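Local coordinates for alginate lyase, family PL7 (Zobellia galactanivorans, PDB 4BE3), which degrades alginate as an exolytic lyase of polysaccharide lyase family PL7, at residues K133-W138 with E175-G180; K150-S155 with S225-Q230; I75-G80 with A248-I253. All blocks are in the same frame, centred on the assembly; numbering follows the deposited sequence.

Overall arrangement
Contact 1 sets a loop against a strand of the beta jelly roll, contact 2 seats the start of helix 229-234 on the next strand, and contact 3 joins two loops. Contacts 1 and 2 share one antiparallel sheet, since strands 133-141 and 153-157 are neighbours in it. Their centres lie about 22 Å apart, and they meet where F137 packs on S155. Their segments cross along the chain: 133-138, 150-155, 175-180, then 225-230. Contact 3 encloses both. Its centre is about 21 Å from that of contact 2 and about 31 Å from that of contact 1. Contacts 1 and 2 thus fasten a loop and a short helix to one sheet, while contact 3 also borders the second subunit.

Contact 1. Residues K133-W138 with E175-G180; sequences KGSVFW and EEPEDG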
ATOM      1  N   LYS A 133       6.428  36.036 -12.976  1.00 23.53           N
ATOM      2  CA  LYS A 133       6.943  34.688 -12.649  1.00 23.60           C
ATOM      3  C   LYS A 133       6.732  34.509 -11.168  1.00 23.70           C
ATOM      4  O   LYS A 133       7.005  35.416 -10.335  1.00 21.78           O
ATOM      5  CB  LYS A 133       8.469  34.590 -12.872  1.00 27.10           C
ATOM      6  CG  LYS A 133       8.665  34.676 -14.371  1.00 29.87           C
ATOM      7  CD  LYS A 133      10.067  34.458 -14.744  1.00 35.82           C
ATOM      8  CE  LYS A 133      10.804  35.720 -14.884  1.00 45.34           C
ATOM      9  NZ  LYS A 133      11.625  35.512 -16.114  1.00 41.93           N
ATOM     10  N   GLY A 134       6.349  33.267 -10.824  1.00 21.69           N
ATOM     11  CA  GLY A 134       6.201  32.869  -9.420  1.00 19.73           C
ATOM     12  C   GLY A 134       7.310  31.816  -9.120  1.00 20.83           C
ATOM     13  O   GLY A 134       8.151  31.502  -9.987  1.00 22.22           O
ATOM     14  N   SER A 135       7.252  31.231  -7.913  1.00 17.93           N
ATOM     15  CA  SER A 135       8.272  30.319  -7.486  1.00 16.97           C
ATOM     16  C   SER A 135       7.522  28.987  -7.181  1.00 18.55           C
ATOM     17  O   SER A 135       6.364  28.951  -6.759  1.00 18.70           O
ATOM     18  CB  SER A 135       8.881  30.776  -6.146  1.00 17.77           C
ATOM     19  OG  SER A 135       9.558  32.055  -6.315  1.00 20.59           O
ATOM     20  N   VAL A 136       8.289  27.943  -7.357  1.00 15.57           N
ATOM     21  CA  VAL A 136       7.836  26.563  -6.896  1.00 15.50           C
ATOM     22  C   VAL A 136       8.829  26.132  -5.866  1.00 17.14           C
ATOM     23  O   VAL A 136      10.082  26.264  -6.059  1.00 16.69           O
ATOM     24  CB  VAL A 136       7.916  25.582  -8.078  1.00 14.91           C
ATOM     25  CG1 VAL A 136       7.614  24.112  -7.537  1.00 17.10           C
ATOM     26  CG2 VAL A 136       6.764  25.929  -9.091  1.00 17.75           C
ATOM     27  N   PHE A 137       8.354  25.700  -4.688  1.00 16.55           N
ATOM     28  CA  PHE A 137       9.288  25.273  -3.692  1.00 15.58           C
ATOM     29  C   PHE A 137       8.600  24.158  -2.890  1.00 16.76           C
ATOM     30  O   PHE A 137       7.355  23.961  -3.069  1.00 17.17           O
ATOM     31  CB  PHE A 137       9.656  26.387  -2.657  1.00 16.70           C
ATOM     32  CG  PHE A 137       8.479  27.142  -2.094  1.00 16.58           C
ATOM     33  CD1 PHE A 137       7.860  26.659  -0.885  1.00 16.32           C
ATOM     34  CD2 PHE A 137       8.136  28.419  -2.638  1.00 17.07           C
ATOM     35  CE1 PHE A 137       6.807  27.398  -0.210  1.00 17.60           C
ATOM     36  CE2 PHE A 137       7.035  29.138  -2.001  1.00 17.82           C
ATOM     37  CZ  PHE A 137       6.446  28.647  -0.829  1.00 17.12           C
ATOM     38  N   TRP A 138       9.332  23.399  -2.117  1.00 16.49           N
ATOM     39  CA  TRP A 138       8.628  22.341  -1.354  1.00 15.92           C
ATOM     40  C   TRP A 138       9.049  22.378   0.092  1.00 15.61           C
ATOM     41  O   TRP A 138      10.204  22.685   0.378  1.00 17.67           O
ATOM     42  CB  TRP A 138       8.884  20.955  -1.983  1.00 15.64           C
ATOM     43  CG  TRP A 138      10.309  20.516  -1.869  1.00 18.03           C
ATOM     44  CD1 TRP A 138      11.327  20.826  -2.775  1.00 19.20           C
ATOM     45  CD2 TRP A 138      10.892  19.626  -0.853  1.00 17.56           C
ATOM     46  NE1 TRP A 138      12.475  20.164  -2.428  1.00 20.56           N
ATOM     47  CE2 TRP A 138      12.282  19.433  -1.266  1.00 18.07           C
ATOM     48  CE3 TRP A 138      10.373  18.955   0.291  1.00 17.46           C
ATOM     49  CZ2 TRP A 138      13.197  18.630  -0.545  1.00 21.86           C
ATOM     50  CZ3 TRP A 138      11.299  18.135   0.999  1.00 22.59           C
ATOM     51  CH2 TRP A 138      12.650  17.996   0.602  1.00 21.97           C
ATOM     52  N   GLU A 175      11.669  41.418  -5.639  1.00 22.50           N
ATOM     53  CA  GLU A 175      11.543  41.439  -7.110  1.00 25.27           C
ATOM     54  C   GLU A 175      11.157  40.010  -7.609  1.00 25.69           C
ATOM     55  O   GLU A 175      11.288  39.008  -6.883  1.00 24.63           O
ATOM     56  CB  GLU A 175      12.808  41.839  -7.748  1.00 32.02           C
ATOM     57  CG  GLU A 175      13.814  40.796  -7.644  1.00 33.52           C
ATOM     58  CD  GLU A 175      15.170  41.237  -8.316  1.00 53.42           C
ATOM     59  OE1 GLU A 175      15.465  42.445  -8.422  1.00 50.02           O
ATOM     60  OE2 GLU A 175      15.976  40.360  -8.698  1.00 60.87           O
ATOM     61  N   GLU A 176      10.624  39.948  -8.776  1.00 25.05           N
ATOM     62  CA  GLU A 176      10.154  38.608  -9.281  1.00 25.54           C
ATOM     63  C   GLU A 176      11.372  37.731  -9.481  1.00 25.71           C
ATOM     64  O   GLU A 176      12.480  38.226  -9.871  1.00 26.42           O
ATOM     65  CB  GLU A 176       9.220  38.693 -10.504  1.00 33.46           C
ATOM     66  CG  GLU A 176      10.014  38.815 -11.701  1.00 31.84           C
ATOM     67  CD  GLU A 176       9.198  38.834 -12.971  1.00 43.95           C
ATOM     68  OE1 GLU A 176       8.047  38.540 -12.979  1.00 37.64           O
ATOM     69  OE2 GLU A 176       9.797  39.154 -14.027  1.00 48.76           O
ATOM     70  N   PRO A 177      11.207  36.404  -9.252  1.00 23.84           N
ATOM     71  CA  PRO A 177      12.335  35.534  -9.425  1.00 26.71           C
ATOM     72  C   PRO A 177      12.604  35.407 -10.923  1.00 28.48           C
ATOM     73  O   PRO A 177      11.705  34.973 -11.691  1.00 29.40           O
ATOM     74  CB  PRO A 177      11.809  34.205  -8.835  1.00 23.62           C
ATOM     75  CG  PRO A 177      10.300  34.233  -8.924  1.00 23.35           C
ATOM     76  CD  PRO A 177      10.036  35.735  -8.617  1.00 24.37           C
ATOM     77  N   GLU A 178      13.827  35.606 -11.305  1.00 27.76           N
ATOM     78  CA  GLU A 178      14.182  35.496 -12.737  1.00 32.26           C
ATOM     79  C   GLU A 178      14.070  34.089 -13.271  1.00 31.89           C
ATOM     80  O   GLU A 178      13.625  33.892 -14.419  1.00 32.94           O
ATOM     81  CB  GLU A 178      15.640  36.008 -12.938  1.00 40.29           C
ATOM     82  CG  GLU A 178      16.371  35.387 -14.138  0.50 45.50           C
ATOM     83  CD  GLU A 178      15.850  35.897 -15.480  0.50 48.32           C
ATOM     84  OE1 GLU A 178      15.459  37.077 -15.532  0.50 50.62           O
ATOM     85  OE2 GLU A 178      15.846  35.102 -16.467  0.50 49.89           O
ATOM     86  N   ASP A 179      14.307  33.106 -12.418  1.00 29.78           N
ATOM     87  CA  ASP A 179      14.211  31.751 -12.935  1.00 27.69           C
ATOM     88  C   ASP A 179      12.790  31.140 -12.607  1.00 32.00           C
ATOM     89  O   ASP A 179      12.639  29.932 -12.647  1.00 28.14           O
ATOM     90  CB  ASP A 179      15.292  30.867 -12.282  1.00 30.82           C
ATOM     91  CG  ASP A 179      15.198  30.840 -10.759  1.00 36.10           C
ATOM     92  OD1 ASP A 179      14.782  31.910 -10.138  1.00 35.68           O
ATOM     93  OD2 ASP A 179      15.454  29.734 -10.116  1.00 34.40           O
ATOM     94  N   GLY A 180      11.780  31.931 -12.316  1.00 26.12           N
ATOM     95  CA  GLY A 180      10.476  31.294 -11.912  1.00 22.58           C
ATOM     96  C   GLY A 180       9.539  30.837 -13.025  1.00 24.77           C
ATOM     97  O   GLY A 180       9.882  30.790 -14.224  1.00 23.54           O
TER
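K133, in the strand region 133-141 of the beta jelly roll, lies along the type I beta turn from P177 to G180. Its CE is 3.7 Å from E176 OE2. The backbone N of K133 donates to E176 OE1 at 3.0 Å and meets it from above the carboxylate plane, 42° out of it. The same oxygen also takes the N-H of T132, so two backbone groups grip one carboxylate atom. The lysine CG is anti to its own carbonyl carbon (chi1 -69°), and the chain then bends at its last two torsions. This lays CE 3.4 Å from P177 O and brings NZ to E178 O at 3.1 Å. That carbonyl is approached at a C=O...N angle of 131°. The carboxylates of E176 and E178 stay farther from NZ, beyond salt-bridge distance, but would probably still favour its positive charge.

The CG corner of the P177 ring reaches the strand, 3.5 Å from S135 OG, a hydroxyl that is hydrogen-bonded to Y161 N. The turn is closed by G180 N bonding to P177 O at 3.1 Å, and the chain then enters strand 181-182, where I181 pairs with G134. A side chain at G180 would run into G134 O. Instead the glycine CA itself comes to 3.0 Å from G134 O, in a CA-H...O contact.

Contact 2. Residues K150-S155 with S225-Q230; sequences KRWDYS and SDIPQQ
P228 packs between Y154 and W152 and touches both rings. Its CG sits over one face of the tyrosine, 4.0 Å from the ring centroid and 26° off the normal, a CH-pi contact displaced toward the rim. Its CD reaches W152 CH2 at 3.8 Å, coming in obliquely. I227 adds to the indole: its CG1 is 4.1 Å from W152 CZ2, and its CG2 lies above one face, near the rim. Y154 holds its CG opposite the backbone N (chi1 178°), which swings the ring out toward the proline. Q230 passes the tyrosine with CB 4.0 Å from CE1.

W152 is positioned from outside: NE1 is hydrogen-bonded to G242 O, F221 packs edge-to-face on the indole, and I231 touches both W152 and Y154. D153, whose carboxylate leads away from 225-230, forms a salt bridge with K122, and S155 OG bonds to N139 and to M163 N.

P228 also stands at the N-cap position of helix 229-234. A short helix is thereby seated, through its leading proline, on aromatic residues at and just before strand 153-157, as a peripheral helix packed against a strand of the jelly-roll sheet.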
ATOM      1  N   LYS A 150       5.363  23.132  18.637  1.00 32.18           N
ATOM      2  CA  LYS A 150       6.660  23.722  18.325  1.00 33.10           C
ATOM      3  C   LYS A 150       7.136  23.291  16.899  1.00 33.07           C
ATOM      4  O   LYS A 150       8.336  23.445  16.571  1.00 31.78           O
ATOM      5  CB  LYS A 150       7.709  23.226  19.300  1.00 42.27           C
ATOM      6  CG  LYS A 150       7.552  23.762  20.755  1.00 50.28           C
ATOM      7  CD  LYS A 150       8.054  22.617  21.673  1.00 68.53           C
ATOM      8  CE  LYS A 150       8.187  22.961  23.187  1.00 65.68           C
ATOM      9  NZ  LYS A 150       9.444  23.736  23.414  1.00 69.96           N
ATOM     10  N   ARG A 151       6.244  22.678  16.124  1.00 28.10           N
ATOM     11  CA  ARG A 151       6.658  22.204  14.760  1.00 26.66           C
ATOM     12  C   ARG A 151       7.082  23.321  13.841  1.00 26.33           C
ATOM     13  O   ARG A 151       6.791  24.493  14.079  1.00 27.04           O
ATOM     14  CB  ARG A 151       5.475  21.491  14.108  1.00 25.33           C
ATOM     15  CG  ARG A 151       4.292  22.472  13.836  1.00 28.35           C
ATOM     16  CD  ARG A 151       3.029  21.689  13.354  1.00 33.42           C
ATOM     17  NE  ARG A 151       1.889  22.619  13.158  1.00 43.38           N
ATOM     18  CZ  ARG A 151       1.286  23.277  14.152  1.00 44.12           C
ATOM     19  NH1 ARG A 151       1.704  23.190  15.414  1.00 54.60           N
ATOM     20  NH2 ARG A 151       0.308  24.124  13.916  1.00 53.08           N
ATOM     21  N   TRP A 152       7.711  22.965  12.687  1.00 24.01           N
ATOM     22  CA  TRP A 152       7.983  23.986  11.657  1.00 22.08           C
ATOM     23  C   TRP A 152       8.200  23.203  10.363  1.00 19.43           C
ATOM     24  O   TRP A 152       8.429  21.983  10.416  1.00 21.97           O
ATOM     25  CB  TRP A 152       9.306  24.748  12.053  1.00 24.33           C
ATOM     26  CG  TRP A 152      10.434  23.952  12.713  1.00 25.88           C
ATOM     27  CD1 TRP A 152      10.705  23.843  14.045  1.00 26.09           C
ATOM     28  CD2 TRP A 152      11.454  23.123  12.035  1.00 22.81           C
ATOM     29  NE1 TRP A 152      11.828  23.045  14.214  1.00 27.51           N
ATOM     30  CE2 TRP A 152      12.293  22.616  13.020  1.00 26.02           C
ATOM     31  CE3 TRP A 152      11.713  22.829  10.651  1.00 22.58           C
ATOM     32  CZ2 TRP A 152      13.417  21.836  12.736  1.00 25.54           C
ATOM     33  CZ3 TRP A 152      12.847  22.048  10.343  1.00 23.46           C
ATOM     34  CH2 TRP A 152      13.665  21.542  11.374  1.00 26.99           C
ATOM     35  N   ASP A 153       8.213  23.974   9.293  1.00 20.20           N
ATOM     36  CA  ASP A 153       8.462  23.503   7.923  1.00 20.52           C
ATOM     37  C   ASP A 153       9.834  24.037   7.530  1.00 24.54           C
ATOM     38  O   ASP A 153      10.179  25.194   7.846  1.00 24.77           O
ATOM     39  CB  ASP A 153       7.492  24.141   6.960  1.00 23.02           C
ATOM     40  CG  ASP A 153       6.121  23.488   6.900  1.00 24.15           C
ATOM     41  OD1 ASP A 153       5.621  22.894   7.897  1.00 24.23           O
ATOM     42  OD2 ASP A 153       5.486  23.625   5.829  1.00 22.87           O
ATOM     43  N   TYR A 154      10.591  23.262   6.788  1.00 18.05           N
ATOM     44  CA  TYR A 154      11.840  23.700   6.206  1.00 19.97           C
ATOM     45  C   TYR A 154      11.630  23.738   4.714  1.00 21.03           C
ATOM     46  O   TYR A 154      11.178  22.767   4.109  1.00 21.24           O
ATOM     47  CB  TYR A 154      12.848  22.672   6.531  1.00 22.30           C
ATOM     48  CG  TYR A 154      14.181  23.032   5.901  1.00 24.65           C
ATOM     49  CD1 TYR A 154      14.760  24.317   6.085  1.00 28.82           C
ATOM     50  CD2 TYR A 154      14.779  22.165   4.962  1.00 32.78           C
ATOM     51  CE1 TYR A 154      15.983  24.675   5.408  1.00 33.37           C
ATOM     52  CE2 TYR A 154      16.017  22.455   4.382  1.00 37.88           C
ATOM     53  CZ  TYR A 154      16.611  23.694   4.603  1.00 41.04           C
ATOM     54  OH  TYR A 154      17.762  23.932   3.956  1.00 43.57           O
ATOM     55  N   SER A 155      11.816  24.920   4.085  1.00 18.50           N
ATOM     56  CA  SER A 155      11.401  25.140   2.729  1.00 17.97           C
ATOM     57  C   SER A 155      12.577  25.122   1.750  1.00 21.04           C
ATOM     58  O   SER A 155      13.635  25.768   2.002  1.00 21.35           O
ATOM     59  CB  SER A 155      10.704  26.586   2.652  1.00 17.95           C
ATOM     60  OG  SER A 155      10.173  26.722   1.365  1.00 18.26           O
ATOM     61  N   SER A 225      20.741  22.290  17.793  1.00 47.72           N
ATOM     62  CA  SER A 225      21.850  22.748  16.955  1.00 50.18           C
ATOM     63  C   SER A 225      21.754  22.294  15.483  1.00 49.90           C
ATOM     64  O   SER A 225      22.552  22.697  14.613  1.00 43.75           O
ATOM     65  CB  SER A 225      23.175  22.345  17.558  1.00 49.76           C
ATOM     66  OG  SER A 225      23.122  20.986  17.845  1.00 50.50           O
ATOM     67  N   ASP A 226      20.787  21.420  15.221  1.00 47.78           N
ATOM     68  CA  ASP A 226      20.419  21.048  13.860  1.00 45.28           C
ATOM     69  C   ASP A 226      19.274  21.850  13.219  1.00 40.44           C
ATOM     70  O   ASP A 226      19.043  21.703  12.025  1.00 34.59           O
ATOM     71  CB  ASP A 226      19.960  19.574  13.814  1.00 45.75           C
ATOM     72  CG  ASP A 226      21.073  18.579  14.132  1.00 54.31           C
ATOM     73  OD1 ASP A 226      22.189  18.722  13.615  1.00 50.56           O
ATOM     74  OD2 ASP A 226      20.797  17.636  14.911  1.00 55.90           O
ATOM     75  N   ILE A 227      18.585  22.718  13.944  1.00 37.78           N
ATOM     76  CA  ILE A 227      17.526  23.485  13.276  1.00 32.40           C
ATOM     77  C   ILE A 227      18.133  24.410  12.238  1.00 32.64           C
ATOM     78  O   ILE A 227      19.027  25.212  12.570  1.00 33.79           O
ATOM     79  CB  ILE A 227      16.732  24.259  14.337  1.00 36.31           C
ATOM     80  CG1 ILE A 227      16.177  23.314  15.398  1.00 35.07           C
ATOM     81  CG2 ILE A 227      15.717  25.265  13.698  1.00 35.36           C
ATOM     82  CD1 ILE A 227      15.335  24.001  16.459  1.00 39.58           C
ATOM     83  N   PRO A 228      17.711  24.360  10.990  1.00 31.69           N
ATOM     84  CA  PRO A 228      18.349  25.286  10.032  1.00 29.26           C
ATOM     85  C   PRO A 228      18.200  26.810  10.373  1.00 33.34           C
ATOM     86  O   PRO A 228      17.218  27.267  10.943  1.00 28.58           O
ATOM     87  CB  PRO A 228      17.585  25.006   8.719  1.00 32.52           C
ATOM     88  CG  PRO A 228      17.067  23.605   8.855  1.00 31.46           C
ATOM     89  CD  PRO A 228      16.748  23.451  10.345  1.00 29.38           C
ATOM     90  N   GLN A 229      19.178  27.605   9.955  1.00 30.72           N
ATOM     91  CA  GLN A 229      18.973  29.062  10.105  1.00 29.27           C
ATOM     92  C   GLN A 229      17.726  29.592   9.486  1.00 29.86           C
ATOM     93  O   GLN A 229      17.136  30.599   9.990  1.00 27.61           O
ATOM     94  CB  GLN A 229      20.216  29.797   9.503  1.00 35.07           C
ATOM     95  CG  GLN A 229      20.339  31.297  10.015  1.00 34.74           C
ATOM     96  CD  GLN A 229      20.691  31.436  11.549  1.00 37.09           C
ATOM     97  OE1 GLN A 229      21.190  30.498  12.153  1.00 40.80           O
ATOM     98  NE2 GLN A 229      20.368  32.621  12.201  1.00 34.25           N
ATOM     99  N   GLN A 230      17.203  28.956   8.385  1.00 25.23           N
ATOM    100  CA  GLN A 230      16.012  29.428   7.790  1.00 23.90           C
ATOM    101  C   GLN A 230      14.875  29.407   8.806  1.00 22.64           C
ATOM    102  O   GLN A 230      14.038  30.326   8.742  1.00 23.62           O
ATOM    103  CB  GLN A 230      15.586  28.491   6.594  1.00 24.06           C
ATOM    104  CG  GLN A 230      14.246  29.001   5.967  1.00 26.11           C
ATOM    105  CD  GLN A 230      13.762  27.961   4.912  1.00 28.32           C
ATOM    106  OE1 GLN A 230      14.352  27.851   3.717  1.00 31.95           O
ATOM    107  NE2 GLN A 230      12.893  27.118   5.365  1.00 22.79           N
TER

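Contact 3. Residues I75-G80 with A248-I253; sequences IPETGG and AYAGEI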
ATOM      1  N   ILE A  75       2.796   3.397   4.630  1.00 25.42           N
ATOM      2  CA  ILE A  75       3.903   3.917   5.449  1.00 24.09           C
ATOM      3  C   ILE A  75       5.090   4.115   4.508  1.00 24.54           C
ATOM      4  O   ILE A  75       5.208   3.581   3.397  1.00 23.22           O
ATOM      5  CB  ILE A  75       4.235   2.959   6.622  1.00 23.46           C
ATOM      6  CG1 ILE A  75       4.695   1.525   6.094  1.00 22.46           C
ATOM      7  CG2 ILE A  75       3.030   2.794   7.515  1.00 25.56           C
ATOM      8  CD1 ILE A  75       5.281   0.696   7.301  1.00 24.35           C
ATOM      9  N   PRO A  76       6.022   5.035   4.908  1.00 24.93           N
ATOM     10  CA  PRO A  76       7.125   5.342   3.978  1.00 24.44           C
ATOM     11  C   PRO A  76       7.916   4.123   3.575  1.00 24.43           C
ATOM     12  O   PRO A  76       8.363   4.044   2.434  1.00 25.53           O
ATOM     13  CB  PRO A  76       8.000   6.344   4.784  1.00 24.15           C
ATOM     14  CG  PRO A  76       6.834   7.123   5.615  1.00 24.82           C
ATOM     15  CD  PRO A  76       6.032   5.864   6.161  1.00 24.34           C
ATOM     16  N   GLU A  77       8.093   3.144   4.502  1.00 24.01           N
ATOM     17  CA  GLU A  77       8.828   1.978   4.127  1.00 24.12           C
ATOM     18  C   GLU A  77       8.228   1.240   2.982  1.00 27.40           C
ATOM     19  O   GLU A  77       8.989   0.530   2.264  1.00 26.62           O
ATOM     20  CB  GLU A  77       8.817   1.004   5.345  1.00 24.69           C
ATOM     21  CG  GLU A  77       9.701   1.530   6.515  1.00 27.04           C
ATOM     22  CD  GLU A  77       8.950   2.384   7.534  1.00 27.35           C
ATOM     23  OE1 GLU A  77       7.946   3.095   7.249  1.00 25.36           O
ATOM     24  OE2 GLU A  77       9.413   2.387   8.723  1.00 30.11           O
ATOM     25  N   THR A  78       6.888   1.238   2.849  1.00 23.14           N
ATOM     26  CA  THR A  78       6.362   0.464   1.720  1.00 23.69           C
ATOM     27  C   THR A  78       6.197   1.362   0.513  1.00 26.16           C
ATOM     28  O   THR A  78       6.094   0.875  -0.572  1.00 30.37           O
ATOM     29  CB  THR A  78       4.973  -0.211   2.023  1.00 26.92           C
ATOM     30  OG1 THR A  78       4.063   0.822   2.397  1.00 26.04           O
ATOM     31  CG2 THR A  78       5.220  -1.079   3.281  1.00 25.08           C
ATOM     32  N   GLY A  79       6.061   2.654   0.718  1.00 26.80           N
ATOM     33  CA  GLY A  79       6.298   3.560  -0.498  1.00 25.02           C
ATOM     34  C   GLY A  79       5.125   3.867  -1.315  1.00 22.53           C
ATOM     35  O   GLY A  79       3.968   3.431  -1.028  1.00 23.65           O
ATOM     36  N   GLY A  80       5.370   4.750  -2.323  1.00 21.20           N
ATOM     37  CA  GLY A  80       4.280   5.147  -3.171  1.00 20.47           C
ATOM     38  C   GLY A  80       4.850   6.233  -4.111  1.00 22.52           C
ATOM     39  O   GLY A  80       5.880   6.849  -3.766  1.00 19.70           O
ATOM     40  N   ALA A 248      11.888  10.095  12.460  1.00 29.54           N
ATOM     41  CA  ALA A 248      11.042  10.900  11.568  1.00 27.34           C
ATOM     42  C   ALA A 248       9.668  10.243  11.329  1.00 25.85           C
ATOM     43  O   ALA A 248       8.838  10.135  12.249  1.00 26.68           O
ATOM     44  CB  ALA A 248      11.763  11.207  10.218  1.00 25.62           C
ATOM     45  N   TYR A 249       9.324   9.926  10.060  1.00 23.07           N
ATOM     46  CA  TYR A 249       7.960   9.470   9.814  1.00 22.07           C
ATOM     47  C   TYR A 249       7.998   7.881   9.676  1.00 24.64           C
ATOM     48  O   TYR A 249       7.073   7.346   9.083  1.00 23.71           O
ATOM     49  CB  TYR A 249       7.501  10.023   8.463  1.00 21.69           C
ATOM     50  CG  TYR A 249       7.112  11.519   8.628  1.00 23.44           C
ATOM     51  CD1 TYR A 249       5.835  11.830   9.142  1.00 24.44           C
ATOM     52  CD2 TYR A 249       8.025  12.547   8.413  1.00 22.08           C
ATOM     53  CE1 TYR A 249       5.414  13.131   9.295  1.00 22.76           C
ATOM     54  CE2 TYR A 249       7.595  13.892   8.548  1.00 22.83           C
ATOM     55  CZ  TYR A 249       6.347  14.147   8.972  1.00 22.41           C
ATOM     56  OH  TYR A 249       5.863  15.422   9.169  1.00 24.47           O
ATOM     57  N   ALA A 250       9.152   7.250  10.023  1.00 24.69           N
ATOM     58  CA  ALA A 250       9.165   5.691   9.965  1.00 26.50           C
ATOM     59  C   ALA A 250       7.874   5.103  10.560  1.00 27.82           C
ATOM     60  O   ALA A 250       7.450   5.523  11.667  1.00 26.98           O
ATOM     61  CB  ALA A 250      10.366   5.195  10.705  1.00 27.55           C
ATOM     62  N   GLY A 251       7.159   4.261   9.770  1.00 27.57           N
ATOM     63  CA  GLY A 251       6.026   3.519  10.270  1.00 28.87           C
ATOM     64  C   GLY A 251       4.767   4.347  10.455  1.00 29.28           C
ATOM     65  O   GLY A 251       3.748   3.889  10.971  1.00 30.20           O
ATOM     66  N   GLU A 252       4.820   5.610  10.074  1.00 26.24           N
ATOM     67  CA  GLU A 252       3.633   6.483  10.255  1.00 26.30           C
ATOM     68  C   GLU A 252       2.772   6.443   9.009  1.00 24.22           C
ATOM     69  O   GLU A 252       3.232   6.761   7.822  1.00 26.24           O
ATOM     70  CB  GLU A 252       4.038   7.988  10.578  1.00 30.38           C
ATOM     71  CG  GLU A 252       2.852   8.568  11.374  1.00 34.99           C
ATOM     72  CD  GLU A 252       3.224   9.831  12.025  1.00 43.98           C
ATOM     73  OE1 GLU A 252       3.158  10.894  11.265  1.00 40.41           O
ATOM     74  OE2 GLU A 252       3.646   9.802  13.207  1.00 38.02           O
ATOM     75  N   ILE A 253       1.480   6.151   9.198  1.00 23.15           N
ATOM     76  CA  ILE A 253       0.646   5.972   7.993  1.00 22.35           C
ATOM     77  C   ILE A 253       0.369   7.312   7.303  1.00 24.60           C
ATOM     78  O   ILE A 253       0.062   8.295   7.962  1.00 24.42           O
ATOM     79  CB  ILE A 253      -0.684   5.351   8.364  1.00 26.11           C
ATOM     80  CG1 ILE A 253      -0.377   3.822   8.823  1.00 25.77           C
ATOM     81  CG2 ILE A 253      -1.680   5.276   7.201  1.00 23.67           C
ATOM     82  CD1 ILE A 253      -1.527   3.222   9.682  1.00 27.03           C
TER
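E77 grips the turn from Y249 to E252, a type II beta turn. Its OE1 takes the N-H of G251 at 2.9 Å through the syn lone pair, with an N-H...O angle of 153°. CG is anti to the carbonyl carbon (chi1 -71°), and the chain bends at chi2 (92°), which brings the carboxylate round to the turn. The loop between strands 65-70 and 80-90, which belong to different sheets, is held here against the loop leading into strand 254-258.

The tight part is next to the G251 bond. P76 presses its ring into the turn: CD is 3.4 Å from Y249 O and 3.4 Å from E252 O. Y249 O also accepts E252 N, which closes the turn. I75 packs alongside, with CG2 3.7 Å from G251 O and 3.8 Å from I253 CG1. The first loop is braced by I75 O, which accepts the N-H groups of both T78 and G79. Y249 OH, bonded to E141 O, and E252 OE1, bonded to S112 OG, anchor the second loop.

The other side is looser. G251 is exposed at the corner of the turn, where its positive phi suits glycine, and A250 turns its CB away apart from the touch on E77. The I75, E77 and I253 flank is instead bordered by the second subunit, whose I75 packs on I75 and whose I253 packs on E77. A sodium ion lies about 4 Å from the I75 side chain.

Replacing E77 with alanine would probably leave the G251 N-H without this acceptor and let the turn shift against P76. One charged group thus meets a backbone N-H, while carbon atoms make most other contacts, so the carboxylate likely supplies most of the directional hold between the loops.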